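Local coordinates for protein acyl-homoserine-lactone synthase (Mesorhizobium sp. ORS 3359, PDB 6WNS) that synthesises acyl-homoserine lactone quorum-sensing signals, probably by transferring an acyl group from coenzyme A to S-adenosylmethionine, at residues K17-Y22 with A55-A60; E46-D51 with G70-P75; I88-T93 with F161-A166; V143-F148 with I175-D180. All coordinates share one frame; numbering follows the deposited sequence.

Contact 1 (K17-Y22 with A55-A60)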
loop_
_atom_site.group_PDB
_atom_site.type_symbol
_atom_site.label_atom_id
_atom_site.label_comp_id
_atom_site.label_asym_id
_atom_site.label_seq_id
_atom_site.Cartn_x
_atom_site.Cartn_y
_atom_site.Cartn_z
ATOM N N LYS A 17 16.147 -4.374 -11.380
ATOM C CA LYS A 17 16.587 -5.447 -10.453
ATOM C C LYS A 17 15.733 -5.361 -9.194
ATOM O O LYS A 17 15.329 -6.413 -8.716
ATOM C CB LYS A 17 18.113 -5.361 -10.243
ATOM C CG LYS A 17 18.888 -5.963 -11.403
ATOM C CD LYS A 17 20.390 -6.098 -11.130
ATOM C CE LYS A 17 21.164 -4.820 -11.364
ATOM N NZ LYS A 17 22.473 -4.875 -10.667
ATOM N N VAL A 18 15.403 -4.157 -8.715
ATOM C CA VAL A 18 14.554 -4.002 -7.514
ATOM C C VAL A 18 13.198 -4.632 -7.884
ATOM O O VAL A 18 12.579 -5.348 -7.004
ATOM C CB VAL A 18 14.455 -2.530 -7.059
ATOM C CG1 VAL A 18 13.330 -2.282 -6.072
ATOM C CG2 VAL A 18 15.790 -2.038 -6.471
ATOM N N LEU A 19 12.644 -4.303 -9.036
ATOM C CA LEU A 19 11.294 -4.850 -9.356
ATOM C C LEU A 19 11.313 -6.401 -9.462
ATOM O O LEU A 19 10.334 -7.043 -9.038
ATOM C CB LEU A 19 10.722 -4.167 -10.613
ATOM C CG LEU A 19 10.197 -2.721 -10.456
ATOM C CD1 LEU A 19 10.058 -2.014 -11.794
ATOM C CD2 LEU A 19 8.883 -2.640 -9.666
ATOM N N GLU A 20 12.330 -6.975 -10.071
ATOM C CA GLU A 20 12.493 -8.446 -10.197
ATOM C C GLU A 20 12.519 -9.042 -8.792
ATOM O O GLU A 20 11.722 -9.940 -8.572
ATOM C CB GLU A 20 13.693 -8.773 -11.098
ATOM C CG GLU A 20 13.238 -8.676 -12.523
ATOM C CD GLU A 20 14.257 -8.495 -13.614
ATOM O OE1 GLU A 20 15.452 -8.685 -13.327
ATOM O OE2 GLU A 20 13.814 -8.199 -14.749
ATOM N N ARG A 21 13.272 -8.440 -7.841
ATOM C CA ARG A 21 13.285 -8.930 -6.440
ATOM C C ARG A 21 11.902 -8.724 -5.824
ATOM O O ARG A 21 11.452 -9.591 -5.107
ATOM C CB ARG A 21 14.403 -8.248 -5.640
ATOM C CG ARG A 21 15.789 -8.715 -6.082
ATOM C CD ARG A 21 16.888 -8.388 -5.098
ATOM N NE ARG A 21 16.878 -7.000 -4.663
ATOM C CZ ARG A 21 17.481 -5.997 -5.300
ATOM N NH1 ARG A 21 18.143 -6.221 -6.434
ATOM N NH2 ARG A 21 17.414 -4.782 -4.769
ATOM N N TYR A 22 11.261 -7.588 -6.109
ATOM C CA TYR A 22 9.951 -7.239 -5.538
ATOM C C TYR A 22 8.926 -8.337 -5.946
ATOM O O TYR A 22 8.182 -8.812 -5.072
ATOM C CB TYR A 22 9.549 -5.845 -6.045
ATOM C CG TYR A 22 8.110 -5.511 -5.790
ATOM C CD1 TYR A 22 7.657 -5.302 -4.491
ATOM C CD2 TYR A 22 7.171 -5.441 -6.821
ATOM C CE1 TYR A 22 6.317 -5.101 -4.215
ATOM C CE2 TYR A 22 5.835 -5.139 -6.551
ATOM C CZ TYR A 22 5.415 -4.897 -5.255
ATOM O OH TYR A 22 4.095 -4.644 -5.020
ATOM N N ALA A 55 0.394 1.218 -12.336
ATOM C CA ALA A 55 0.763 0.984 -10.932
ATOM C C ALA A 55 1.921 1.877 -10.516
ATOM O O ALA A 55 2.861 2.104 -11.318
ATOM C CB ALA A 55 1.058 -0.479 -10.661
ATOM N N LEU A 56 1.861 2.296 -9.240
ATOM C CA LEU A 56 2.962 2.901 -8.490
ATOM C C LEU A 56 3.410 1.970 -7.374
ATOM O O LEU A 56 2.577 1.506 -6.636
ATOM C CB LEU A 56 2.484 4.228 -7.892
ATOM C CG LEU A 56 1.677 5.128 -8.829
ATOM C CD1 LEU A 56 1.273 6.365 -8.031
ATOM C CD2 LEU A 56 2.479 5.533 -10.037
ATOM N N TYR A 57 4.717 1.780 -7.247
ATOM C CA TYR A 57 5.345 0.939 -6.199
ATOM C C TYR A 57 6.115 1.864 -5.262
ATOM O O TYR A 57 7.052 2.596 -5.633
ATOM C CB TYR A 57 6.194 -0.153 -6.835
ATOM C CG TYR A 57 5.392 -0.986 -7.791
ATOM C CD1 TYR A 57 4.563 -1.986 -7.314
ATOM C CD2 TYR A 57 5.396 -0.719 -9.147
ATOM C CE1 TYR A 57 3.780 -2.751 -8.183
ATOM C CE2 TYR A 57 4.577 -1.419 -10.019
ATOM C CZ TYR A 57 3.771 -2.447 -9.535
ATOM O OH TYR A 57 3.017 -3.212 -10.359
ATOM N N VAL A 58 5.682 1.842 -4.020
ATOM C CA VAL A 58 6.339 2.579 -2.922
ATOM C C VAL A 58 7.149 1.612 -2.078
ATOM O O VAL A 58 6.563 0.904 -1.237
ATOM C CB VAL A 58 5.312 3.287 -2.055
ATOM C CG1 VAL A 58 6.048 4.208 -1.098
ATOM C CG2 VAL A 58 4.321 4.061 -2.924
ATOM N N LEU A 59 8.447 1.561 -2.339
ATOM C CA LEU A 59 9.323 0.513 -1.793
ATOM C C LEU A 59 10.309 1.103 -0.788
ATOM O O LEU A 59 11.035 2.080 -1.121
ATOM C CB LEU A 59 10.015 -0.149 -2.962
ATOM C CG LEU A 59 9.025 -0.769 -3.976
ATOM C CD1 LEU A 59 9.816 -1.481 -5.008
ATOM C CD2 LEU A 59 8.030 -1.702 -3.256
ATOM N N ALA A 60 10.373 0.451 0.370
ATOM C CA ALA A 60 11.377 0.737 1.418
ATOM C C ALA A 60 12.628 -0.124 1.165
ATOM O O ALA A 60 12.498 -1.388 1.202
ATOM C CB ALA A 60 10.743 0.494 2.749
#
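Y22 carries its CG opposite the backbone N (chi1 167°), which sends the phenol from the helix toward the strand, where Y57, with CG opposite its carbonyl carbon, holds its own ring across that path. This is a helix laid over the central sheet of a GNAT-like acyltransferase fold. The segment axes of 17-22 and 56-60 run at 89° and come no nearer than 11.2 Å, so side chains alone fill the gap and no hydrogen bond crosses it. The two rings meet obliquely, planes at 61° and centroids 5.2 Å apart, and Y22 CE2 lies 3.5 Å from Y57 CD1. Their hydroxyls bond to other residues, Y22 OH to R26 and Y57 OH to D51. L59 crosses the Y22 side chain at roughly a right angle and sets CD2 3.8 Å from Y22 CD1. With an alanine at Y22, the Y57 ring and L59 CD2 would probably lose their shared neighbour, and R26 the hydroxyl it bonds. L19 crosses Y57 at about a right angle, its CD2 4.0 Å from Y57 CD2. One helical turn before Y22, V18 slides past L59 in the opposite direction, and its CG1 stops 3.8 Å from L59 CD1.

Contact 2 (E46-D51 with G70-P75)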
loop_
_atom_site.group_PDB
_atom_site.type_symbol
_atom_site.label_atom_id
_atom_site.label_comp_id
_atom_site.label_asym_id
_atom_site.label_seq_id
_atom_site.Cartn_x
_atom_site.Cartn_y
_atom_site.Cartn_z
ATOM N N GLU A 46 4.676 -13.463 -7.850
ATOM C CA GLU A 46 3.210 -13.211 -7.684
ATOM C C GLU A 46 2.925 -11.860 -8.353
ATOM O O GLU A 46 3.593 -10.845 -8.078
ATOM C CB GLU A 46 2.791 -13.361 -6.245
ATOM C CG GLU A 46 1.272 -13.260 -6.024
ATOM C CD GLU A 46 0.715 -11.840 -6.012
ATOM O OE1 GLU A 46 1.395 -10.929 -5.500
ATOM O OE2 GLU A 46 -0.485 -11.690 -6.452
ATOM N N ILE A 47 1.858 -11.845 -9.157
ATOM C CA ILE A 47 1.516 -10.692 -9.986
ATOM C C ILE A 47 0.015 -10.787 -10.269
ATOM O O ILE A 47 -0.497 -11.872 -10.486
ATOM C CB ILE A 47 2.436 -10.627 -11.235
ATOM C CG1 ILE A 47 2.249 -9.340 -12.026
ATOM C CG2 ILE A 47 2.199 -11.824 -12.124
ATOM C CD1 ILE A 47 3.281 -9.164 -13.174
ATOM N N ASP A 48 -0.657 -9.645 -10.275
ATOM C CA ASP A 48 -2.114 -9.623 -10.461
ATOM C C ASP A 48 -2.490 -8.649 -11.574
ATOM O O ASP A 48 -1.621 -8.064 -12.281
ATOM C CB ASP A 48 -2.828 -9.381 -9.133
ATOM C CG ASP A 48 -2.786 -7.952 -8.637
ATOM O OD1 ASP A 48 -2.304 -7.087 -9.410
ATOM O OD2 ASP A 48 -3.128 -7.768 -7.439
ATOM N N ALA A 49 -3.793 -8.515 -11.798
ATOM C CA ALA A 49 -4.299 -7.711 -12.932
ATOM C C ALA A 49 -3.903 -6.247 -12.785
ATOM O O ALA A 49 -4.024 -5.504 -13.765
ATOM C CB ALA A 49 -5.803 -7.888 -12.968
ATOM N N PHE A 50 -3.528 -5.799 -11.597
ATOM C CA PHE A 50 -3.282 -4.380 -11.309
ATOM C C PHE A 50 -1.824 -4.020 -11.433
ATOM O O PHE A 50 -1.476 -2.803 -11.367
ATOM C CB PHE A 50 -3.841 -4.003 -9.944
ATOM C CG PHE A 50 -5.273 -4.467 -9.803
ATOM C CD1 PHE A 50 -6.277 -4.015 -10.675
ATOM C CD2 PHE A 50 -5.629 -5.345 -8.797
ATOM C CE1 PHE A 50 -7.596 -4.465 -10.535
ATOM C CE2 PHE A 50 -6.926 -5.820 -8.695
ATOM C CZ PHE A 50 -7.924 -5.332 -9.524
ATOM N N ASP A 51 -0.972 -5.014 -11.693
ATOM C CA ASP A 51 0.453 -4.740 -11.944
ATOM C C ASP A 51 0.601 -4.431 -13.429
ATOM O O ASP A 51 0.926 -5.353 -14.191
ATOM C CB ASP A 51 1.296 -5.951 -11.485
ATOM C CG ASP A 51 1.279 -6.190 -10.012
ATOM O OD1 ASP A 51 0.741 -7.239 -9.578
ATOM O OD2 ASP A 51 1.690 -5.246 -9.278
ATOM N N GLY A 70 6.872 -2.335 1.821
ATOM C CA GLY A 70 6.370 -1.513 0.712
ATOM C C GLY A 70 4.885 -1.474 0.596
ATOM O O GLY A 70 4.201 -1.869 1.546
ATOM N N SER A 71 4.431 -0.919 -0.537
ATOM C CA SER A 71 3.000 -0.781 -0.856
ATOM C C SER A 71 2.852 -0.449 -2.325
ATOM O O SER A 71 3.858 -0.148 -2.966
ATOM C CB SER A 71 2.343 0.217 0.081
ATOM O OG SER A 71 3.302 1.077 0.601
ATOM N N ARG A 72 1.627 -0.509 -2.795
ATOM C CA ARG A 72 1.260 -0.262 -4.197
ATOM C C ARG A 72 0.081 0.692 -4.209
ATOM O O ARG A 72 -0.748 0.649 -3.284
ATOM C CB ARG A 72 0.862 -1.538 -4.910
ATOM C CG ARG A 72 0.502 -1.391 -6.367
ATOM C CD ARG A 72 0.195 -2.775 -6.931
ATOM N NE ARG A 72 -0.963 -3.479 -6.361
ATOM C CZ ARG A 72 -1.487 -4.548 -6.905
ATOM N NH1 ARG A 72 -0.905 -5.050 -7.996
ATOM N NH2 ARG A 72 -2.584 -5.122 -6.399
ATOM N N LEU A 73 0.155 1.625 -5.127
ATOM C CA LEU A 73 -0.953 2.567 -5.402
ATOM C C LEU A 73 -1.368 2.387 -6.853
ATOM O O LEU A 73 -0.473 2.411 -7.789
ATOM C CB LEU A 73 -0.455 3.979 -5.154
ATOM C CG LEU A 73 -0.300 4.381 -3.698
ATOM C CD1 LEU A 73 0.381 5.731 -3.594
ATOM C CD2 LEU A 73 -1.639 4.393 -2.978
ATOM N N VAL A 74 -2.679 2.402 -7.048
ATOM C CA VAL A 74 -3.329 2.370 -8.381
ATOM C C VAL A 74 -4.330 3.515 -8.512
ATOM O O VAL A 74 -5.133 3.734 -7.608
ATOM C CB VAL A 74 -4.000 1.001 -8.512
ATOM C CG1 VAL A 74 -4.757 0.846 -9.809
ATOM C CG2 VAL A 74 -2.967 -0.106 -8.397
ATOM N N PRO A 75 -4.363 4.240 -9.645
ATOM C CA PRO A 75 -5.339 5.325 -9.820
ATOM C C PRO A 75 -6.771 4.774 -9.692
ATOM O O PRO A 75 -7.117 3.734 -10.273
ATOM C CB PRO A 75 -5.037 5.885 -11.223
ATOM C CG PRO A 75 -3.959 5.078 -11.829
ATOM C CD PRO A 75 -3.582 3.974 -10.858
#
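R72 and D48 meet end-on: NH1 bonds to OD1 at 2.8 Å and NH2 to OD2 at 2.9 Å, with N-H...O angles of 166° and 160°. A bend in the arginine chain at chi3 (64°) brings the guanidinium to the carboxylate; OD2 uses its syn lone pair, and both oxygens lie close to the guanidinium plane. D48 OD1 also accepts F50 N at 2.8 Å, an Asx turn within the type I turn from D48 to D51, and its two donors come from opposite faces of the carboxylate. D51 OD1 takes D48 N through its anti lone pair at 2.9 Å, while D51 OD2 receives only a weak bond from R72 NH1, its stronger partner being Y57 OH. F50 CB lies over one face of the guanidinium, 3.7 Å from NH1. Against this dense polar part, the apolar side is slack: F50 CB comes no nearer than 4.3 Å to V74 CG2, and A49 of the turn is exposed. Were D48 an alanine, R72 would probably lose its two-point grip, F50 N its acceptor and R105 a carboxylate oxygen. With NE bonded to T104 as well, three nitrogens fix the guanidinium's rotation, consistent with this salt-bridge network tying loop to strand.

Contact 3 (I88-T93 with F161-A166)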
loop_
_atom_site.group_PDB
_atom_site.type_symbol
_atom_site.label_atom_id
_atom_site.label_comp_id
_atom_site.label_asym_id
_atom_site.label_seq_id
_atom_site.Cartn_x
_atom_site.Cartn_y
_atom_site.Cartn_z
ATOM N N ILE A 88 -18.866 -4.148 -3.342
ATOM C CA ILE A 88 -19.916 -4.280 -2.298
ATOM C C ILE A 88 -19.480 -3.584 -1.000
ATOM O O ILE A 88 -20.377 -3.075 -0.308
ATOM C CB ILE A 88 -20.389 -5.727 -2.072
ATOM C CG1 ILE A 88 -21.677 -5.692 -1.255
ATOM C CG2 ILE A 88 -19.313 -6.608 -1.424
ATOM C CD1 ILE A 88 -22.513 -6.928 -1.380
ATOM N N LEU A 89 -18.184 -3.455 -0.713
ATOM C CA LEU A 89 -17.682 -2.816 0.537
ATOM C C LEU A 89 -17.917 -1.304 0.517
ATOM O O LEU A 89 -17.822 -0.671 1.593
ATOM C CB LEU A 89 -16.192 -3.090 0.709
ATOM C CG LEU A 89 -15.836 -4.563 0.971
ATOM C CD1 LEU A 89 -14.342 -4.742 0.964
ATOM C CD2 LEU A 89 -16.406 -5.076 2.285
ATOM N N ALA A 90 -18.068 -0.715 -0.654
ATOM C CA ALA A 90 -18.282 0.747 -0.720
ATOM C C ALA A 90 -19.720 1.014 -1.159
ATOM O O ALA A 90 -19.961 2.089 -1.718
ATOM C CB ALA A 90 -17.284 1.379 -1.649
ATOM N N GLY A 91 -20.627 0.059 -0.957
ATOM C CA GLY A 91 -22.059 0.225 -1.286
ATOM C C GLY A 91 -22.301 0.055 -2.786
ATOM O O GLY A 91 -23.397 0.436 -3.265
ATOM N N GLY A 92 -21.325 -0.478 -3.505
ATOM C CA GLY A 92 -21.382 -0.791 -4.947
ATOM C C GLY A 92 -20.742 0.327 -5.753
ATOM O O GLY A 92 -20.475 0.124 -6.987
ATOM N N THR A 93 -20.380 1.429 -5.070
ATOM C CA THR A 93 -19.743 2.603 -5.741
ATOM C C THR A 93 -18.520 3.085 -4.964
ATOM O O THR A 93 -18.613 4.006 -4.150
ATOM C CB THR A 93 -20.776 3.729 -5.916
ATOM O OG1 THR A 93 -21.325 4.018 -4.547
ATOM C CG2 THR A 93 -21.848 3.354 -6.916
ATOM N N PHE A 161 -12.503 7.491 6.786
ATOM C CA PHE A 161 -13.969 7.296 6.762
ATOM C C PHE A 161 -14.181 5.857 6.302
ATOM O O PHE A 161 -13.682 5.481 5.217
ATOM C CB PHE A 161 -14.660 8.333 5.865
ATOM C CG PHE A 161 -15.024 9.655 6.497
ATOM C CD1 PHE A 161 -15.906 9.725 7.569
ATOM C CD2 PHE A 161 -14.589 10.845 5.931
ATOM C CE1 PHE A 161 -16.268 10.943 8.116
ATOM C CE2 PHE A 161 -14.963 12.063 6.462
ATOM C CZ PHE A 161 -15.809 12.113 7.552
ATOM N N GLU A 162 -14.865 5.046 7.104
ATOM C CA GLU A 162 -15.356 3.723 6.639
ATOM C C GLU A 162 -16.336 3.952 5.475
ATOM O O GLU A 162 -17.065 4.935 5.515
ATOM C CB GLU A 162 -16.032 2.968 7.782
ATOM C CG GLU A 162 -15.061 2.482 8.850
ATOM C CD GLU A 162 -14.694 3.488 9.937
ATOM O OE1 GLU A 162 -13.960 3.021 10.956
ATOM O OE2 GLU A 162 -15.156 4.754 9.779
ATOM N N LEU A 163 -16.332 3.108 4.448
ATOM C CA LEU A 163 -17.125 3.342 3.217
ATOM C C LEU A 163 -18.331 2.374 3.227
ATOM O O LEU A 163 -19.220 2.457 2.348
ATOM C CB LEU A 163 -16.262 3.028 1.980
ATOM C CG LEU A 163 -15.149 4.040 1.713
ATOM C CD1 LEU A 163 -14.186 3.529 0.672
ATOM C CD2 LEU A 163 -15.712 5.423 1.294
ATOM N N GLY A 164 -18.410 1.502 4.243
ATOM C CA GLY A 164 -19.512 0.548 4.279
ATOM C C GLY A 164 -19.547 -0.360 5.583
ATOM O O GLY A 164 -18.649 -0.213 6.455
ATOM N N ASN A 165 -20.248 -1.478 5.350
ATOM C CA ASN A 165 -20.305 -2.649 6.301
ATOM C C ASN A 165 -18.998 -3.439 6.124
ATOM O O ASN A 165 -18.503 -3.469 4.957
ATOM C CB ASN A 165 -21.533 -3.552 6.063
ATOM C CG ASN A 165 -22.866 -2.911 6.424
ATOM O OD1 ASN A 165 -23.020 -2.346 7.519
ATOM N ND2 ASN A 165 -23.825 -2.998 5.502
ATOM N N ALA A 166 -18.453 -3.921 7.260
ATOM C CA ALA A 166 -17.436 -4.992 7.315
ATOM C C ALA A 166 -18.032 -6.234 6.666
ATOM O O ALA A 166 -19.265 -6.452 6.792
ATOM C CB ALA A 166 -17.040 -5.282 8.733
HETATM O O HOH W 1 -16.940 -1.605 3.944
#
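L89 and A90 bring their backbone alongside L163 and G164, with A90 CA 4.9 Å from L163 CA and 3.6 Å from L163 O. No direct hydrogen bond joins the two segments. L89 O instead lies 3.4 Å from G164 CA in a CA-H...O contact; a CB built on G164 with this backbone would clash with L89 O, which is consistent with a glycine there. A water completes the junction, donating to L89 O at 2.7 Å and to N165 O at 2.6 Å, so two carbonyls that could not bond each other share one partner. From A90 to T93 the chain makes a type I' turn, whose middle residues G91 and G92 take positive phi values of 78° and 97°, a range that favours glycine. Side-chain contacts are few. A90 CB lies 4.1 Å from L163 CB, and M82 of helix 81-84 touches both residues. In L89, chi1 (-67°) turns CG away from the carbonyl carbon, and the extended chi2 leaves CD2 3.8 Å from N165 O; the same side chain rests on I174 and A176. The whole is a water-bridged meeting of two loops at the rim of the GNAT-like sheet, one of them leaving edge strand 160-162.

Contact 4 (V143-F148 with I175-D180)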
loop_
_atom_site.group_PDB
_atom_site.type_symbol
_atom_site.label_atom_id
_atom_site.label_comp_id
_atom_site.label_asym_id
_atom_site.label_seq_id
_atom_site.Cartn_x
_atom_site.Cartn_y
_atom_site.Cartn_z
ATOM N N VAL A 143 -8.783 1.987 0.358
ATOM C CA VAL A 143 -8.127 0.695 0.734
ATOM C C VAL A 143 -9.176 -0.274 1.261
ATOM O O VAL A 143 -10.163 0.118 1.941
ATOM C CB VAL A 143 -6.999 0.949 1.746
ATOM C CG1 VAL A 143 -7.561 1.500 3.070
ATOM C CG2 VAL A 143 -6.114 -0.253 2.013
ATOM N N VAL A 144 -8.921 -1.532 1.002
ATOM C CA VAL A 144 -9.634 -2.698 1.568
ATOM C C VAL A 144 -8.629 -3.331 2.535
ATOM O O VAL A 144 -7.474 -3.638 2.087
ATOM C CB VAL A 144 -10.026 -3.688 0.443
ATOM C CG1 VAL A 144 -10.733 -4.914 1.047
ATOM C CG2 VAL A 144 -10.868 -3.046 -0.666
ATOM N N CYS A 145 -8.951 -3.371 3.805
ATOM C CA CYS A 145 -8.017 -3.833 4.845
ATOM C C CYS A 145 -8.813 -4.595 5.911
ATOM O O CYS A 145 -10.110 -4.584 5.909
ATOM C CB CYS A 145 -7.228 -2.674 5.426
ATOM S SG CYS A 145 -8.369 -1.473 6.137
ATOM N N GLU A 146 -8.063 -5.340 6.721
ATOM C CA GLU A 146 -8.626 -6.045 7.881
ATOM C C GLU A 146 -9.279 -5.005 8.808
ATOM O O GLU A 146 -8.759 -3.895 8.903
ATOM C CB GLU A 146 -7.535 -6.850 8.561
ATOM C CG GLU A 146 -7.295 -8.098 7.745
ATOM C CD GLU A 146 -6.659 -9.291 8.448
ATOM O OE1 GLU A 146 -7.376 -10.065 9.126
ATOM O OE2 GLU A 146 -5.470 -9.487 8.185
ATOM N N THR A 147 -10.344 -5.412 9.482
ATOM C CA THR A 147 -11.164 -4.513 10.326
ATOM C C THR A 147 -10.376 -4.016 11.534
ATOM O O THR A 147 -10.883 -3.108 12.133
ATOM C CB THR A 147 -12.479 -5.158 10.757
ATOM O OG1 THR A 147 -12.099 -6.433 11.291
ATOM C CG2 THR A 147 -13.460 -5.365 9.627
ATOM N N PHE A 148 -9.163 -4.485 11.851
ATOM C CA PHE A 148 -8.406 -3.915 13.011
ATOM C C PHE A 148 -7.630 -2.651 12.598
ATOM O O PHE A 148 -7.094 -1.971 13.479
ATOM C CB PHE A 148 -7.465 -4.937 13.667
ATOM C CG PHE A 148 -6.357 -5.478 12.789
ATOM C CD1 PHE A 148 -5.195 -4.754 12.571
ATOM C CD2 PHE A 148 -6.470 -6.717 12.182
ATOM C CE1 PHE A 148 -4.183 -5.238 11.761
ATOM C CE2 PHE A 148 -5.445 -7.211 11.402
ATOM C CZ PHE A 148 -4.311 -6.456 11.171
ATOM N N ILE A 175 -12.854 -4.461 5.440
ATOM C CA ILE A 175 -13.646 -3.195 5.373
ATOM C C ILE A 175 -12.947 -2.250 4.390
ATOM O O ILE A 175 -11.720 -2.390 4.129
ATOM C CB ILE A 175 -13.865 -2.603 6.774
ATOM C CG1 ILE A 175 -14.939 -1.494 6.773
ATOM C CG2 ILE A 175 -12.547 -2.144 7.401
ATOM C CD1 ILE A 175 -15.734 -1.417 8.053
ATOM N N ALA A 176 -13.731 -1.412 3.720
ATOM C CA ALA A 176 -13.249 -0.338 2.840
ATOM C C ALA A 176 -13.157 0.997 3.591
ATOM O O ALA A 176 -14.136 1.398 4.327
ATOM C CB ALA A 176 -14.161 -0.287 1.654
ATOM N N LEU A 177 -12.043 1.706 3.393
ATOM C CA LEU A 177 -11.738 3.020 4.027
ATOM C C LEU A 177 -11.378 4.059 2.962
ATOM O O LEU A 177 -10.773 3.675 1.921
ATOM C CB LEU A 177 -10.496 2.796 4.881
ATOM C CG LEU A 177 -10.659 2.343 6.320
ATOM C CD1 LEU A 177 -11.973 1.651 6.641
ATOM C CD2 LEU A 177 -9.463 1.532 6.671
ATOM N N LEU A 178 -11.649 5.345 3.225
ATOM C CA LEU A 178 -11.094 6.494 2.444
ATOM C C LEU A 178 -10.220 7.374 3.356
ATOM O O LEU A 178 -10.742 7.869 4.366
ATOM C CB LEU A 178 -12.242 7.284 1.824
ATOM C CG LEU A 178 -11.763 8.420 0.917
ATOM C CD1 LEU A 178 -10.997 7.818 -0.257
ATOM C CD2 LEU A 178 -12.909 9.316 0.440
ATOM N N ILE A 179 -8.921 7.498 3.068
ATOM C CA ILE A 179 -7.911 8.121 3.979
ATOM C C ILE A 179 -7.558 9.496 3.430
ATOM O O ILE A 179 -7.219 9.556 2.239
ATOM C CB ILE A 179 -6.664 7.211 4.124
ATOM C CG1 ILE A 179 -6.999 5.939 4.907
ATOM C CG2 ILE A 179 -5.514 7.942 4.811
ATOM C CD1 ILE A 179 -6.147 4.727 4.534
ATOM N N ASP A 180 -7.670 10.558 4.253
ATOM C CA ASP A 180 -7.098 11.883 3.908
ATOM C C ASP A 180 -5.546 11.781 4.106
ATOM O O ASP A 180 -4.991 11.433 5.157
ATOM C CB ASP A 180 -7.705 13.034 4.728
ATOM C CG ASP A 180 -9.179 13.197 4.436
ATOM O OD1 ASP A 180 -9.626 12.667 3.372
ATOM O OD2 ASP A 180 -9.862 13.912 5.253
#
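V143 and L177 form a hydrogen-bonded antiparallel pair, V143 N to L177 O at 3.0 Å and L177 N to V143 O at 2.9 Å. Two residues along strand 143-146, C145 pairs with I175 in the same way, C145 N to I175 O at 3.0 Å and I175 N to C145 O at 2.8 Å. Between them V144 and A176 make the non-hydrogen-bonded pair, where A176 CA approaches V143 O to 3.2 Å in a CA-H...O contact. The strand axes run at 127°, evidence of strong twist or splay.

On the face of V143, C145, I175 and L177 the side chains do the touching. V143 turns CG1 into the crowded position between backbone N and carbonyl carbon (chi1 65°), which sets that methyl 3.7 Å from L177 CB and near I179 CD1 as well. The approach of C145 SG to L177 CD2 is too short to be trusted, and L177 chi2, at 22°, is far from staggered, so the exact leucine pose is doubtful. T147 CG2 closes the end of the strand at 4.0 Å from I175 CB.

Farther out, W103 of strand 100-108 touches V143 and I179, and L160 touches L177 and I179; on the other face L89 and M82 rest on V144 and A176. Two kinds of force therefore divide the work: four backbone hydrogen bonds set the register, while apolar side chains pack on both faces.

All four contacts reach one mixed sheet, but at different stations across it. Contacts 1 and 2 sit together, centres about 10 Å apart: contact 1 sets helix 16-31 against strand 56-60, and contact 2 a loop against the adjacent strand 69-75, with L56 N to L73 O joining the strands. Contacts 3 and 4 form the second pair, centres about 9 Å apart. Contact 4 pairs strands 140-146 and 174-180, and L163 N to A176 O ties it to the largely looped contact 3. Within each pair the segments alternate along the chain, whereas the first pair closes before the second opens. Contacts 1 and 3 lie about 29 Å apart between centres, consistent with separate sets of contacts organising the two halves of the sheet.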